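Long-range contact in 3',5'-cyclic-nucleotide phosphodiesterase 1 (Saccharomyces cerevisiae, PDB 4OJV), which is a class-II cyclic-nucleotide phosphodiesterase of the metallo-hydrolase/oxidoreductase clan, built around two large mixed beta sheets and carrying a pair of zinc ions: residues Y299-L304 and R351-L356. Numbering follows the deposited sequence.
Sequences YLINEL and RNLGDL
R351 reaches over I301 to meet N302 on helix 297-311, and its guanidinium grips the amide oxygen end-on with two nitrogens. R351 NH1 and NH2 each donate to N302 OD1 at 2.7 Å, but both bonds are bent, with N-H...O angles of 140° and 138°, as expected when one acceptor sits between two donors. Amide and guanidinium are nearly coplanar. The bend of the arginine chain at chi2 (-79°) lets its aliphatic part pass I301, whose CG2 lies 3.9 Å from R351 CG. The other branch of I301 carries CD1 to within 4.2 Å of L353 CD1. That leucine methyl also faces L304 CB at 4.4 Å, and L304 CD1 meets L356 CD2. Past the Schellman motif at N352, which ends helix 336-350, the loop runs towards strand 357-360. L344, L347 and A348 of helix 336-350 pack on I301, and V322 touches both L304 and L356. The contact joins helix 297-311 to the loop leading into edge strand 357-360 through largely buried aliphatic packing, bordered by a charged-to-neutral double hydrogen bond that would help to restrain both flat groups, although R351 is exposed and also touches a neighbouring molecule in the crystal.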
loop_
_atom_site.group_PDB
_atom_site.type_symbol
_atom_site.label_atom_id
_atom_site.label_comp_id
_atom_site.label_asym_id
_atom_site.label_seq_id
_atom_site.Cartn_x
_atom_site.Cartn_y
_atom_site.Cartn_z
ATOM N N TYR A 299 18.601 18.657 -11.763
ATOM C CA TYR A 299 19.537 17.708 -11.179
ATOM C C TYR A 299 19.640 16.419 -11.997
ATOM O O TYR A 299 20.739 15.885 -12.194
ATOM C CB TYR A 299 19.201 17.425 -9.716
ATOM C CG TYR A 299 19.308 18.664 -8.853
ATOM C CD1 TYR A 299 20.554 19.205 -8.526
ATOM C CD2 TYR A 299 18.166 19.303 -8.377
ATOM C CE1 TYR A 299 20.654 20.347 -7.741
ATOM C CE2 TYR A 299 18.253 20.445 -7.592
ATOM C CZ TYR A 299 19.496 20.960 -7.279
ATOM O OH TYR A 299 19.578 22.089 -6.500
ATOM N N LEU A 300 18.510 15.930 -12.505
ATOM C CA LEU A 300 18.550 14.742 -13.343
ATOM C C LEU A 300 19.318 15.035 -14.648
ATOM O O LEU A 300 20.167 14.249 -15.064
ATOM C CB LEU A 300 17.149 14.201 -13.636
ATOM C CG LEU A 300 17.103 12.998 -14.598
ATOM C CD1 LEU A 300 18.000 11.846 -14.154
ATOM C CD2 LEU A 300 15.683 12.490 -14.784
ATOM N N ILE A 301 19.014 16.157 -15.291
ATOM C CA ILE A 301 19.735 16.522 -16.511
ATOM C C ILE A 301 21.235 16.707 -16.237
ATOM O O ILE A 301 22.065 16.302 -17.052
ATOM C CB ILE A 301 19.097 17.741 -17.223
ATOM C CG1 ILE A 301 17.732 17.370 -17.829
ATOM C CG2 ILE A 301 20.019 18.320 -18.301
ATOM C CD1 ILE A 301 17.773 16.378 -18.981
ATOM N N ASN A 302 21.592 17.257 -15.076
ATOM C CA ASN A 302 23.013 17.384 -14.730
ATOM C C ASN A 302 23.700 16.025 -14.638
ATOM O O ASN A 302 24.839 15.864 -15.090
ATOM C CB ASN A 302 23.213 18.149 -13.419
ATOM C CG ASN A 302 22.992 19.642 -13.568
ATOM O OD1 ASN A 302 22.857 20.160 -14.674
ATOM N ND2 ASN A 302 22.957 20.343 -12.442
ATOM N N GLU A 303 23.011 15.043 -14.056
ATOM C CA GLU A 303 23.543 13.688 -13.982
ATOM C C GLU A 303 23.713 13.063 -15.362
ATOM O O GLU A 303 24.760 12.479 -15.659
ATOM C CB GLU A 303 22.686 12.797 -13.067
ATOM C CG GLU A 303 22.709 13.210 -11.595
ATOM C CD GLU A 303 24.115 13.308 -11.013
ATOM O OE1 GLU A 303 24.984 12.486 -11.376
ATOM O OE2 GLU A 303 24.359 14.213 -10.184
ATOM N N LEU A 304 22.699 13.204 -16.209
ATOM C CA LEU A 304 22.781 12.698 -17.579
ATOM C C LEU A 304 23.870 13.412 -18.381
ATOM O O LEU A 304 24.552 12.786 -19.193
ATOM C CB LEU A 304 21.422 12.780 -18.265
ATOM C CG LEU A 304 20.317 11.911 -17.657
ATOM C CD1 LEU A 304 18.984 12.266 -18.286
ATOM C CD2 LEU A 304 20.625 10.431 -17.837
ATOM N N ARG A 351 20.967 21.632 -23.267
ATOM C CA ARG A 351 22.273 21.038 -22.962
ATOM C C ARG A 351 22.852 20.212 -24.115
ATOM O O ARG A 351 23.904 19.585 -23.957
ATOM C CB ARG A 351 22.191 20.160 -21.707
ATOM C CG ARG A 351 21.944 20.908 -20.406
ATOM C CD ARG A 351 23.214 21.547 -19.870
ATOM N NE ARG A 351 22.970 22.229 -18.603
ATOM C CZ ARG A 351 23.060 21.651 -17.408
ATOM N NH1 ARG A 351 23.395 20.369 -17.301
ATOM N NH2 ARG A 351 22.817 22.360 -16.314
ATOM N N ASN A 352 22.159 20.205 -25.255
ATOM C CA ASN A 352 22.578 19.449 -26.447
ATOM C C ASN A 352 22.971 17.996 -26.147
ATOM O O ASN A 352 24.086 17.570 -26.427
ATOM C CB ASN A 352 23.703 20.178 -27.215
ATOM C CG ASN A 352 23.247 21.490 -27.833
ATOM O OD1 ASN A 352 22.874 22.428 -27.128
ATOM N ND2 ASN A 352 23.300 21.569 -29.160
ATOM N N LEU A 353 22.043 17.239 -25.570
ATOM C CA LEU A 353 22.300 15.834 -25.234
ATOM C C LEU A 353 21.964 14.871 -26.382
ATOM O O LEU A 353 22.019 13.647 -26.224
ATOM C CB LEU A 353 21.558 15.430 -23.945
ATOM C CG LEU A 353 21.976 16.164 -22.669
ATOM C CD1 LEU A 353 21.106 15.721 -21.505
ATOM C CD2 LEU A 353 23.447 15.942 -22.336
ATOM N N GLY A 354 21.629 15.420 -27.544
ATOM C CA GLY A 354 21.339 14.597 -28.710
ATOM C C GLY A 354 19.960 13.970 -28.679
ATOM O O GLY A 354 19.048 14.474 -28.021
ATOM N N ASP A 355 19.823 12.860 -29.397
ATOM C CA ASP A 355 18.537 12.197 -29.598
ATOM C C ASP A 355 18.169 11.336 -28.384
ATOM O O ASP A 355 17.978 10.122 -28.488
ATOM C CB ASP A 355 18.579 11.360 -30.888
ATOM C CG ASP A 355 17.225 10.785 -31.269
ATOM O OD1 ASP A 355 16.188 11.304 -30.803
ATOM O OD2 ASP A 355 17.204 9.802 -32.040
ATOM N N LEU A 356 18.091 11.995 -27.235
ATOM C CA LEU A 356 17.700 11.391 -25.974
ATOM C C LEU A 356 16.185 11.216 -25.970
ATOM O O LEU A 356 15.454 12.139 -26.332
ATOM C CB LEU A 356 18.146 12.320 -24.845
ATOM C CG LEU A 356 17.966 11.894 -23.395
ATOM C CD1 LEU A 356 18.771 10.639 -23.100
ATOM C CD2 LEU A 356 18.390 13.026 -22.475
#